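Local coordinates for glucosidase (PDB 5Z3K), which probably hydrolyses O-glycosidic bonds, as a beta-glucosidase of glycoside hydrolase family 39, at residues G18-L23 / A358-R363; Y86-T91 / R135-G140; F154-Q157 / L163-S166; A318-D323 / N328-A333. All blocks are in the same frame, centred on the assembly; numbering follows the deposited sequence.

Contact 1 of 4, residues G18-L23 / A358-R363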
loop_
_atom_site.group_PDB
_atom_site.type_symbol
_atom_site.label_atom_id
_atom_site.label_comp_id
_atom_site.label_asym_id
_atom_site.label_seq_id
_atom_site.Cartn_x
_atom_site.Cartn_y
_atom_site.Cartn_z
ATOM N N GLY A 18 11.410 19.149 4.792
ATOM C CA GLY A 18 10.170 18.752 5.421
ATOM C C GLY A 18 10.269 17.291 5.809
ATOM O O GLY A 18 11.294 16.647 5.602
ATOM N N ASN A 19 9.177 16.777 6.365
ATOM C CA ASN A 19 9.171 15.385 6.813
ATOM C C ASN A 19 8.881 14.442 5.654
ATOM O O ASN A 19 8.008 14.704 4.822
ATOM C CB ASN A 19 8.131 15.170 7.912
ATOM C CG ASN A 19 8.528 15.802 9.222
ATOM O OD1 ASN A 19 9.715 15.999 9.502
ATOM N ND2 ASN A 19 7.537 16.126 10.039
HETATM N N MSE A 20 9.617 13.333 5.608
HETATM C CA MSE A 20 9.258 12.229 4.739
HETATM C C MSE A 20 7.986 11.598 5.296
HETATM O O MSE A 20 7.818 11.513 6.516
HETATM C CB MSE A 20 10.381 11.185 4.666
HETATM C CG MSE A 20 10.101 10.068 3.677
HETATM SE SE MSE A 20 10.325 10.703 1.861
HETATM C CE MSE A 20 12.271 10.620 1.785
ATOM N N ARG A 21 7.084 11.162 4.425
ATOM C CA ARG A 21 5.815 10.584 4.853
ATOM C C ARG A 21 5.857 9.070 4.667
ATOM O O ARG A 21 6.195 8.578 3.584
ATOM C CB ARG A 21 4.644 11.198 4.076
ATOM C CG ARG A 21 4.553 12.710 4.241
ATOM C CD ARG A 21 3.172 13.254 3.842
ATOM N NE ARG A 21 2.926 13.072 2.416
ATOM C CZ ARG A 21 1.921 12.367 1.916
ATOM N NH1 ARG A 21 1.060 11.775 2.732
ATOM N NH2 ARG A 21 1.776 12.265 0.597
ATOM N N GLN A 22 5.505 8.335 5.717
ATOM C CA GLN A 22 5.673 6.877 5.716
ATOM C C GLN A 22 4.474 6.226 5.036
ATOM O O GLN A 22 3.469 5.883 5.673
ATOM C CB GLN A 22 5.863 6.366 7.138
ATOM C CG GLN A 22 7.319 6.418 7.602
ATOM C CD GLN A 22 7.808 7.841 7.843
ATOM O OE1 GLN A 22 7.265 8.561 8.685
ATOM N NE2 GLN A 22 8.833 8.255 7.099
ATOM N N LEU A 23 4.582 6.036 3.719
ATOM C CA LEU A 23 3.502 5.469 2.927
ATOM C C LEU A 23 3.743 4.010 2.540
ATOM O O LEU A 23 2.989 3.463 1.720
ATOM C CB LEU A 23 3.277 6.304 1.663
ATOM C CG LEU A 23 2.854 7.768 1.861
ATOM C CD1 LEU A 23 2.402 8.395 0.521
ATOM C CD2 LEU A 23 1.761 7.835 2.881
ATOM N N ALA A 358 11.986 9.360 -11.917
ATOM C CA ALA A 358 11.549 9.856 -10.615
ATOM C C ALA A 358 12.665 9.699 -9.598
ATOM O O ALA A 358 13.353 8.678 -9.581
ATOM C CB ALA A 358 10.314 9.091 -10.148
ATOM N N ALA A 359 12.836 10.702 -8.744
ATOM C CA ALA A 359 13.901 10.669 -7.760
ATOM C C ALA A 359 13.398 11.263 -6.453
ATOM O O ALA A 359 12.545 12.155 -6.441
ATOM C CB ALA A 359 15.146 11.417 -8.267
ATOM N N LEU A 360 13.955 10.760 -5.352
ATOM C CA LEU A 360 13.502 11.079 -4.009
ATOM C C LEU A 360 14.688 10.937 -3.068
ATOM O O LEU A 360 15.470 9.988 -3.189
ATOM C CB LEU A 360 12.352 10.144 -3.588
ATOM C CG LEU A 360 11.759 10.284 -2.185
ATOM C CD1 LEU A 360 11.065 11.621 -1.995
ATOM C CD2 LEU A 360 10.774 9.143 -1.895
ATOM N N ALA A 361 14.827 11.873 -2.130
ATOM C CA ALA A 361 15.978 11.851 -1.235
ATOM C C ALA A 361 15.549 12.121 0.201
ATOM O O ALA A 361 14.636 12.910 0.456
ATOM C CB ALA A 361 17.030 12.884 -1.660
ATOM N N GLY A 362 16.245 11.490 1.144
ATOM C CA GLY A 362 15.924 11.680 2.548
ATOM C C GLY A 362 17.082 11.255 3.424
ATOM O O GLY A 362 18.037 10.619 2.968
ATOM N N ARG A 363 17.012 11.631 4.698
ATOM C CA ARG A 363 18.050 11.216 5.640
ATOM C C ARG A 363 17.418 10.714 6.932
ATOM O O ARG A 363 16.306 11.106 7.294
ATOM C CB ARG A 363 19.052 12.346 5.932
ATOM C CG ARG A 363 18.479 13.566 6.593
ATOM C CD ARG A 363 19.582 14.570 6.910
ATOM N NE ARG A 363 19.094 15.606 7.813
ATOM C CZ ARG A 363 19.672 16.786 7.990
ATOM N NH1 ARG A 363 20.769 17.098 7.310
ATOM N NH2 ARG A 363 19.145 17.655 8.846
#
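M20 drops its side chain onto L360, A361 and G362, where the loop leading into the first strand of the TIM barrel packs against strand 357-363 of the nine-stranded mixed beta sheet. The contact is small and buried, about 125 Å² over both sides, and M20 supplies more than half of it. Residue 20 is selenomethionine, with SE in place of the sulfur. Its CG stands anti to the backbone N (chi1 -175°); bends at the next two torsions then fold the chain so that SE and CE face the strand together.

L360 answers from the strand, the two side chains meeting tip to tip. SE sits almost evenly before the branches of the leucine, 4.0 Å from L360 CD1 and 4.1 Å from L360 CD2, while M20 CE lies 4.0 Å from L360 CG. These contacts are purely van der Waals. L360 also leans on I289 of helix 277-291, and M20 on Q292 and T343, so the pair is enclosed by helix 277-291 and the loops that follow it and helix 329-341.

Backbone bonds tie the loop alongside: G18 pairs with R346 of strand 345-350 and M20 with T344 just before it. R21 and Q22 tie it to the barrel side through Q292, V296 and L341. Beyond L360, the side chain of A361 turns off the loop, and G362 has none to raise against it. The terminal methyl therefore settles on bare backbone: M20 CE is 3.6 Å from A361 O and 3.9 Å from G362 CA.

Contact 2 of 4, residues Y86-T91 / R135-G140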
loop_
_atom_site.group_PDB
_atom_site.type_symbol
_atom_site.label_atom_id
_atom_site.label_comp_id
_atom_site.label_asym_id
_atom_site.label_seq_id
_atom_site.Cartn_x
_atom_site.Cartn_y
_atom_site.Cartn_z
ATOM N N TYR A 86 -14.611 -17.381 19.686
ATOM C CA TYR A 86 -13.855 -16.680 18.657
ATOM C C TYR A 86 -12.704 -17.547 18.170
ATOM O O TYR A 86 -12.180 -18.381 18.909
ATOM C CB TYR A 86 -13.309 -15.355 19.192
ATOM C CG TYR A 86 -14.388 -14.361 19.528
ATOM C CD1 TYR A 86 -15.160 -14.506 20.680
ATOM C CD2 TYR A 86 -14.654 -13.285 18.690
ATOM C CE1 TYR A 86 -16.164 -13.600 20.991
ATOM C CE2 TYR A 86 -15.659 -12.367 18.995
ATOM C CZ TYR A 86 -16.412 -12.543 20.147
ATOM O OH TYR A 86 -17.411 -11.648 20.456
ATOM N N ASN A 87 -12.306 -17.333 16.919
ATOM C CA ASN A 87 -11.245 -18.113 16.275
ATOM C C ASN A 87 -10.124 -17.134 15.938
ATOM O O ASN A 87 -10.040 -16.620 14.817
ATOM C CB ASN A 87 -11.807 -18.856 15.028
ATOM C CG ASN A 87 -10.732 -19.552 14.205
ATOM O OD1 ASN A 87 -9.644 -19.861 14.699
ATOM N ND2 ASN A 87 -11.038 -19.791 12.931
ATOM N N PHE A 88 -9.278 -16.853 16.934
ATOM C CA PHE A 88 -8.238 -15.835 16.814
ATOM C C PHE A 88 -6.868 -16.393 16.429
ATOM O O PHE A 88 -5.971 -15.604 16.119
ATOM C CB PHE A 88 -8.083 -15.062 18.135
ATOM C CG PHE A 88 -9.239 -14.139 18.479
ATOM C CD1 PHE A 88 -9.725 -13.210 17.566
ATOM C CD2 PHE A 88 -9.805 -14.174 19.745
ATOM C CE1 PHE A 88 -10.768 -12.339 17.907
ATOM C CE2 PHE A 88 -10.851 -13.300 20.098
ATOM C CZ PHE A 88 -11.333 -12.388 19.171
ATOM N N ALA A 89 -6.681 -17.712 16.424
ATOM C CA ALA A 89 -5.330 -18.268 16.445
ATOM C C ALA A 89 -4.499 -17.789 15.259
ATOM O O ALA A 89 -3.401 -17.247 15.439
ATOM C CB ALA A 89 -5.376 -19.795 16.485
ATOM N N ALA A 90 -4.988 -17.997 14.033
ATOM C CA ALA A 90 -4.145 -17.658 12.886
ATOM C C ALA A 90 -3.973 -16.151 12.786
ATOM O O ALA A 90 -2.875 -15.656 12.493
ATOM C CB ALA A 90 -4.742 -18.225 11.594
ATOM N N THR A 91 -5.050 -15.407 13.038
ATOM C CA THR A 91 -4.964 -13.952 12.995
ATOM C C THR A 91 -4.010 -13.431 14.070
ATOM O O THR A 91 -3.227 -12.505 13.822
ATOM C CB THR A 91 -6.359 -13.342 13.150
ATOM O OG1 THR A 91 -7.238 -13.898 12.167
ATOM C CG2 THR A 91 -6.298 -11.821 12.959
ATOM N N ARG A 135 -11.610 -5.424 20.964
ATOM C CA ARG A 135 -11.078 -5.506 22.320
ATOM C C ARG A 135 -9.988 -6.563 22.426
ATOM O O ARG A 135 -9.052 -6.413 23.217
ATOM C CB ARG A 135 -12.206 -5.816 23.306
ATOM C CG ARG A 135 -13.094 -4.627 23.607
ATOM C CD ARG A 135 -14.135 -4.932 24.690
ATOM N NE ARG A 135 -15.024 -3.785 24.854
ATOM C CZ ARG A 135 -14.668 -2.644 25.442
ATOM N NH1 ARG A 135 -13.451 -2.509 25.956
ATOM N NH2 ARG A 135 -15.530 -1.639 25.522
ATOM N N HIS A 136 -10.101 -7.639 21.653
ATOM C CA HIS A 136 -9.050 -8.649 21.655
ATOM C C HIS A 136 -7.736 -8.086 21.122
ATOM O O HIS A 136 -6.661 -8.408 21.643
ATOM C CB HIS A 136 -9.498 -9.863 20.841
ATOM C CG HIS A 136 -8.451 -10.913 20.693
ATOM N ND1 HIS A 136 -8.138 -11.807 21.700
ATOM C CD2 HIS A 136 -7.642 -11.220 19.652
ATOM C CE1 HIS A 136 -7.182 -12.617 21.284
ATOM N NE2 HIS A 136 -6.859 -12.279 20.046
ATOM N N TYR A 137 -7.789 -7.231 20.102
ATOM C CA TYR A 137 -6.554 -6.737 19.506
ATOM C C TYR A 137 -6.105 -5.385 20.044
ATOM O O TYR A 137 -4.993 -4.959 19.728
ATOM C CB TYR A 137 -6.687 -6.686 17.976
ATOM C CG TYR A 137 -6.682 -8.094 17.420
ATOM C CD1 TYR A 137 -5.548 -8.893 17.541
ATOM C CD2 TYR A 137 -7.825 -8.652 16.854
ATOM C CE1 TYR A 137 -5.532 -10.189 17.074
ATOM C CE2 TYR A 137 -7.820 -9.958 16.380
ATOM C CZ TYR A 137 -6.672 -10.721 16.491
ATOM O OH TYR A 137 -6.659 -12.035 16.053
ATOM N N VAL A 138 -6.917 -4.715 20.868
ATOM C CA VAL A 138 -6.584 -3.399 21.393
ATOM C C VAL A 138 -6.454 -3.397 22.913
ATOM O O VAL A 138 -5.564 -2.733 23.458
ATOM C CB VAL A 138 -7.608 -2.338 20.933
ATOM C CG1 VAL A 138 -7.308 -0.988 21.585
ATOM C CG2 VAL A 138 -7.592 -2.208 19.402
ATOM N N CYS A 139 -7.316 -4.139 23.621
ATOM C CA CYS A 139 -7.366 -4.098 25.082
ATOM C C CYS A 139 -6.995 -5.425 25.740
ATOM O O CYS A 139 -7.281 -5.613 26.924
ATOM C CB CYS A 139 -8.764 -3.668 25.550
ATOM S SG CYS A 139 -9.325 -2.130 24.796
ATOM N N GLY A 140 -6.376 -6.353 25.013
ATOM C CA GLY A 140 -5.990 -7.621 25.613
ATOM C C GLY A 140 -7.107 -8.603 25.904
ATOM O O GLY A 140 -6.850 -9.625 26.548
#
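F88 and H136 lie ring upon ring in a face-to-face stack, centroids 3.5 Å apart and planes only 3° from parallel. The side chains enter from opposite directions: H136 NE2 stands 3.4 Å from F88 CG, near the root of the phenyl group, and F88 CZ reaches back to H136 CB at 3.5 Å. Y86 CB lies against the other face of F88, towards its rim. Y137 completes the aromatic cluster, its ring steeply inclined to F88 and one face taking the CD2 edge of H136. Its hydroxyl ends beside T91, with Y137 OH 3.1 Å from T91 CG2.

In the next shell, CG of H136 is anti to the backbone N (chi1 176°), which carries the imidazole out from the last turn of helix 123-138 towards the start of helix 89-100. There D92 OD1 bonds H136 NE2 and, weakly, Y137 OH; W141 O takes H136 ND1. T91 OG1 is bonded to S61, leaving its methyl side for the tyrosine.

These two helices precede successive strands of the TIM barrel. With oxygen partners at both ring nitrogens, H136 may well carry a positive charge, which D92 would favour and the phenyl face could help to stabilise.

Contact 3 of 4, residues F154-Q157 / L163-S166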
loop_
_atom_site.group_PDB
_atom_site.type_symbol
_atom_site.label_atom_id
_atom_site.label_comp_id
_atom_site.label_asym_id
_atom_site.label_seq_id
_atom_site.Cartn_x
_atom_site.Cartn_y
_atom_site.Cartn_z
ATOM N N PHE A 154 -13.890 -1.020 7.281
ATOM C CA PHE A 154 -15.079 -1.784 6.927
ATOM C C PHE A 154 -15.291 -1.734 5.423
ATOM O O PHE A 154 -15.528 -0.662 4.860
ATOM C CB PHE A 154 -16.338 -1.278 7.631
ATOM C CG PHE A 154 -17.557 -2.096 7.281
ATOM C CD1 PHE A 154 -17.846 -3.259 7.978
ATOM C CD2 PHE A 154 -18.374 -1.735 6.219
ATOM C CE1 PHE A 154 -18.951 -4.045 7.638
ATOM C CE2 PHE A 154 -19.481 -2.507 5.872
ATOM C CZ PHE A 154 -19.757 -3.671 6.579
ATOM N N GLY A 155 -15.251 -2.897 4.783
ATOM C CA GLY A 155 -15.588 -2.987 3.377
ATOM C C GLY A 155 -14.457 -3.448 2.477
ATOM O O GLY A 155 -13.276 -3.267 2.790
ATOM N N ASP A 156 -14.816 -4.036 1.339
ATOM C CA ASP A 156 -13.849 -4.306 0.281
ATOM C C ASP A 156 -14.610 -4.335 -1.037
ATOM O O ASP A 156 -15.338 -5.292 -1.303
ATOM C CB ASP A 156 -13.102 -5.618 0.527
ATOM C CG ASP A 156 -11.982 -5.838 -0.476
ATOM O OD1 ASP A 156 -12.269 -6.379 -1.562
ATOM O OD2 ASP A 156 -10.820 -5.460 -0.193
ATOM N N GLN A 157 -14.442 -3.286 -1.853
ATOM C CA GLN A 157 -15.027 -3.203 -3.186
ATOM C C GLN A 157 -16.529 -3.526 -3.220
ATOM O O GLN A 157 -16.962 -4.376 -3.998
ATOM C CB GLN A 157 -14.277 -4.115 -4.147
ATOM C CG GLN A 157 -12.821 -4.274 -3.782
ATOM C CD GLN A 157 -11.994 -5.040 -4.794
ATOM O OE1 GLN A 157 -12.122 -4.845 -6.000
ATOM N NE2 GLN A 157 -11.113 -5.903 -4.299
ATOM N N LEU A 163 -20.065 -8.885 -6.555
ATOM C CA LEU A 163 -19.090 -9.941 -6.333
ATOM C C LEU A 163 -18.419 -9.872 -4.967
ATOM O O LEU A 163 -17.877 -10.886 -4.516
ATOM C CB LEU A 163 -18.041 -9.904 -7.441
ATOM C CG LEU A 163 -18.609 -10.165 -8.839
ATOM C CD1 LEU A 163 -17.513 -10.148 -9.895
ATOM C CD2 LEU A 163 -19.370 -11.479 -8.880
ATOM N N HIS A 164 -18.443 -8.720 -4.292
ATOM C CA HIS A 164 -17.920 -8.620 -2.930
ATOM C C HIS A 164 -18.973 -8.303 -1.881
ATOM O O HIS A 164 -18.730 -8.557 -0.695
ATOM C CB HIS A 164 -16.825 -7.546 -2.840
ATOM C CG HIS A 164 -15.533 -7.946 -3.479
ATOM N ND1 HIS A 164 -14.306 -7.683 -2.908
ATOM C CD2 HIS A 164 -15.277 -8.586 -4.644
ATOM C CE1 HIS A 164 -13.349 -8.148 -3.694
ATOM N NE2 HIS A 164 -13.911 -8.704 -4.752
ATOM N N PHE A 165 -20.118 -7.751 -2.272
ATOM C CA PHE A 165 -21.203 -7.466 -1.338
ATOM C C PHE A 165 -22.523 -7.647 -2.071
ATOM O O PHE A 165 -22.775 -6.952 -3.061
ATOM C CB PHE A 165 -21.090 -6.045 -0.781
ATOM C CG PHE A 165 -22.053 -5.759 0.324
ATOM C CD1 PHE A 165 -21.828 -6.259 1.596
ATOM C CD2 PHE A 165 -23.186 -4.984 0.097
ATOM C CE1 PHE A 165 -22.718 -6.002 2.622
ATOM C CE2 PHE A 165 -24.079 -4.725 1.122
ATOM C CZ PHE A 165 -23.846 -5.234 2.382
ATOM N N SER A 166 -23.365 -8.566 -1.589
ATOM C CA SER A 166 -24.653 -8.834 -2.221
ATOM C C SER A 166 -25.833 -8.251 -1.448
ATOM O O SER A 166 -26.990 -8.511 -1.810
ATOM C CB SER A 166 -24.843 -10.336 -2.408
ATOM O OG SER A 166 -24.730 -11.019 -1.172
HETATM O O HOH W 1 -19.651 -6.022 -4.590
#
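The imidazole of H164 has Q157 over one face and the carboxylate of D156 at its edge. Q157 CB stands 4.1 Å from the ring centroid, 25° off the normal and displaced towards the rim, a CH-pi contact. The glutamine amide continues past the ring at a slant, bringing Q157 NE2 within 3.2 Å of H164 CE1. The D156 carboxylate is nearly coplanar with the ring, 14° between planes.

H164 ND1 divides its N-H between two oxygens of one residue: D156 OD1 at 2.8 Å and the backbone D156 O at 3.1 Å. Both bonds are weak because both are strongly bent. D156 OD1 also receives Q157 NE2 at 3.0 Å, on its syn side and 25° out of the carboxylate plane. Water 1 accepts from H164 N and can donate to Q157 O, though it has other acceptors in reach.

D156 and Q157 come just after barrel strand 151-154, the fourth, with G155 between, at the C-terminal end, where TIM-barrel glycosidases place their active sites. The other carboxylate oxygen, D156 OD2, is held by R55 in a salt bridge and by Y264 OH, both from strands of the barrel. H164 itself touches I113 and Y312.

D156 is thus gripped at both carboxylate oxygens, which fixes its rotation: H164 and Q157 hold OD1 while R55 and Y264 hold OD2. Since the two bent H164 bonds are each weak, the grip on OD1 is shared with Q157 NE2.

Contact 4 of 4, residues A318-D323 / N328-A333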
loop_
_atom_site.group_PDB
_atom_site.type_symbol
_atom_site.label_atom_id
_atom_site.label_comp_id
_atom_site.label_asym_id
_atom_site.label_seq_id
_atom_site.Cartn_x
_atom_site.Cartn_y
_atom_site.Cartn_z
ATOM N N ALA A 318 -0.365 -10.263 -9.089
ATOM C CA ALA A 318 0.035 -9.072 -8.349
ATOM C C ALA A 318 0.967 -9.392 -7.182
ATOM O O ALA A 318 1.622 -8.478 -6.665
ATOM C CB ALA A 318 -1.206 -8.330 -7.836
ATOM N N GLY A 319 1.061 -10.653 -6.767
ATOM C CA GLY A 319 2.050 -11.035 -5.768
ATOM C C GLY A 319 3.453 -10.883 -6.340
ATOM O O GLY A 319 3.783 -11.521 -7.355
ATOM N N ILE A 320 4.284 -10.038 -5.721
ATOM C CA ILE A 320 5.549 -9.682 -6.359
ATOM C C ILE A 320 6.652 -10.709 -6.130
ATOM O O ILE A 320 7.641 -10.706 -6.870
ATOM C CB ILE A 320 6.055 -8.291 -5.924
ATOM C CG1 ILE A 320 6.245 -8.210 -4.400
ATOM C CG2 ILE A 320 5.106 -7.213 -6.439
ATOM C CD1 ILE A 320 6.926 -6.912 -3.943
ATOM N N PHE A 321 6.516 -11.593 -5.145
ATOM C CA PHE A 321 7.520 -12.629 -4.946
ATOM C C PHE A 321 7.294 -13.792 -5.907
ATOM O O PHE A 321 6.187 -14.021 -6.390
ATOM C CB PHE A 321 7.480 -13.161 -3.510
ATOM C CG PHE A 321 7.967 -12.178 -2.485
ATOM C CD1 PHE A 321 7.149 -11.133 -2.063
ATOM C CD2 PHE A 321 9.223 -12.317 -1.917
ATOM C CE1 PHE A 321 7.607 -10.222 -1.121
ATOM C CE2 PHE A 321 9.686 -11.411 -0.973
ATOM C CZ PHE A 321 8.880 -10.365 -0.574
ATOM N N GLU A 322 8.360 -14.553 -6.163
ATOM C CA GLU A 322 8.183 -15.785 -6.920
ATOM C C GLU A 322 7.342 -16.773 -6.120
ATOM O O GLU A 322 7.240 -16.682 -4.897
ATOM C CB GLU A 322 9.538 -16.416 -7.255
ATOM C CG GLU A 322 10.453 -15.508 -8.065
ATOM C CD GLU A 322 9.910 -15.226 -9.445
ATOM O OE1 GLU A 322 9.434 -16.162 -10.118
ATOM O OE2 GLU A 322 9.971 -14.064 -9.874
ATOM N N ASP A 323 6.768 -17.753 -6.833
ATOM C CA ASP A 323 5.931 -18.771 -6.192
ATOM C C ASP A 323 6.596 -19.385 -4.960
ATOM O O ASP A 323 5.917 -19.713 -3.976
ATOM C CB ASP A 323 5.573 -19.865 -7.204
ATOM C CG ASP A 323 4.622 -19.380 -8.289
ATOM O OD1 ASP A 323 4.212 -18.197 -8.267
ATOM O OD2 ASP A 323 4.278 -20.187 -9.181
ATOM N N ASN A 328 13.335 -10.944 -6.716
ATOM C CA ASN A 328 13.440 -10.509 -8.100
ATOM C C ASN A 328 13.562 -8.988 -8.101
ATOM O O ASN A 328 13.799 -8.369 -7.060
ATOM C CB ASN A 328 12.234 -11.008 -8.903
ATOM C CG ASN A 328 10.921 -10.646 -8.243
ATOM O OD1 ASN A 328 10.813 -9.589 -7.618
ATOM N ND2 ASN A 328 9.923 -11.531 -8.344
ATOM N N ALA A 329 13.382 -8.378 -9.274
ATOM C CA ALA A 329 13.493 -6.927 -9.353
ATOM C C ALA A 329 12.343 -6.238 -8.618
ATOM O O ALA A 329 12.543 -5.184 -8.000
ATOM C CB ALA A 329 13.545 -6.471 -10.814
ATOM N N ARG A 330 11.133 -6.798 -8.682
ATOM C CA ARG A 330 10.007 -6.187 -7.964
ATOM C C ARG A 330 10.249 -6.194 -6.457
ATOM O O ARG A 330 10.019 -5.189 -5.773
ATOM C CB ARG A 330 8.694 -6.911 -8.284
ATOM C CG ARG A 330 8.002 -6.499 -9.586
ATOM C CD ARG A 330 6.975 -7.561 -9.994
ATOM N NE ARG A 330 7.626 -8.800 -10.420
ATOM C CZ ARG A 330 7.041 -9.992 -10.450
ATOM N NH1 ARG A 330 5.769 -10.123 -10.079
ATOM N NH2 ARG A 330 7.733 -11.052 -10.865
ATOM N N THR A 331 10.680 -7.335 -5.907
ATOM C CA THR A 331 10.939 -7.366 -4.473
ATOM C C THR A 331 12.131 -6.488 -4.127
ATOM O O THR A 331 12.188 -5.926 -3.029
ATOM C CB THR A 331 11.159 -8.804 -3.977
ATOM O OG1 THR A 331 12.310 -9.378 -4.602
ATOM C CG2 THR A 331 9.944 -9.676 -4.296
ATOM N N GLY A 332 13.084 -6.348 -5.049
ATOM C CA GLY A 332 14.197 -5.458 -4.798
ATOM C C GLY A 332 13.735 -4.015 -4.726
ATOM O O GLY A 332 14.056 -3.295 -3.779
ATOM N N ALA A 333 12.953 -3.584 -5.720
ATOM C CA ALA A 333 12.428 -2.220 -5.705
ATOM C C ALA A 333 11.557 -1.981 -4.477
ATOM O O ALA A 333 11.590 -0.897 -3.881
ATOM C CB ALA A 333 11.639 -1.940 -6.987
HETATM O O HOH W 2 3.776 -12.211 -10.781
HETATM O O HOH W 3 5.405 -13.230 -9.253
HETATM O O HOH W 4 10.311 -12.436 -11.890
HETATM O O HOH W 5 7.167 -13.868 -10.649
#
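N328 joins I320 and E322 of the preceding loop to the start of helix 329-341, which follows the eighth strand of the TIM barrel, and with T331 it forms a capping box. As N-cap, N328 OD1 accepts from T331 N at 2.8 Å, and T331 OG1 takes N328 N in return. The amide nitrogen serves the loop: N328 ND2 donates to I320 O at 2.8 Å and to E322 OE2 at 3.0 Å, both nearly straight and in the amide plane. I320 O is met almost end-on; E322 OE2 is reached on its anti side, with carboxylate and amide planes about perpendicular. One asparagine side chain thereby caps the helix and pins the loop.

Charge and water hold the outer side. E322 OE2 and R330 NH2 are 3.9 Å apart, a long salt bridge, and waters 4 and 5 bridge the same two atoms, water 4 holding R330 NH2 weakly. Waters 2 and 3 accept from R330 NH1 and can donate to G319 O, water 2 only weakly. I320 O lies over the guanidinium face rather than at its N-H edge. R330 NE has its own salt bridge, to D277 of helix 277-291, which also accepts from A329 N.

Apolar packing fills the inner side. I320 slides past the aliphatic part of R330, CB to CB at 3.8 Å, and its CG1 meets T331 CG2. With OG1 of T331 turned back to N328 (chi1 62°), its methyl faces the loop: T331 CG2 stands 3.5 Å above the centroid of the F321 ring, 8° off the normal.

How the contacts relate
Contacts 2, 3 and 4 follow one another along the chain, and all fall within the long excursion bracketed by contact 1. Contact 1 joins the barrel to the nine-stranded sheet; the others lie around the barrel. Contacts 1 and 4 come closest, nearest atoms about 10 Å apart, because the helix begun in contact 4 runs on towards the sheet. Contacts 3 and 4 are about 11 Å apart at their nearest atoms; both lie beyond the C-terminal ends of barrel strands, the fourth and eighth, the side where TIM-barrel glycosidases place their active sites. Contact 2, its centre 23 Å from that of contact 3, is peripheral helix packing. Contacts 1 and 3 lie on opposite sides of the chain's centre.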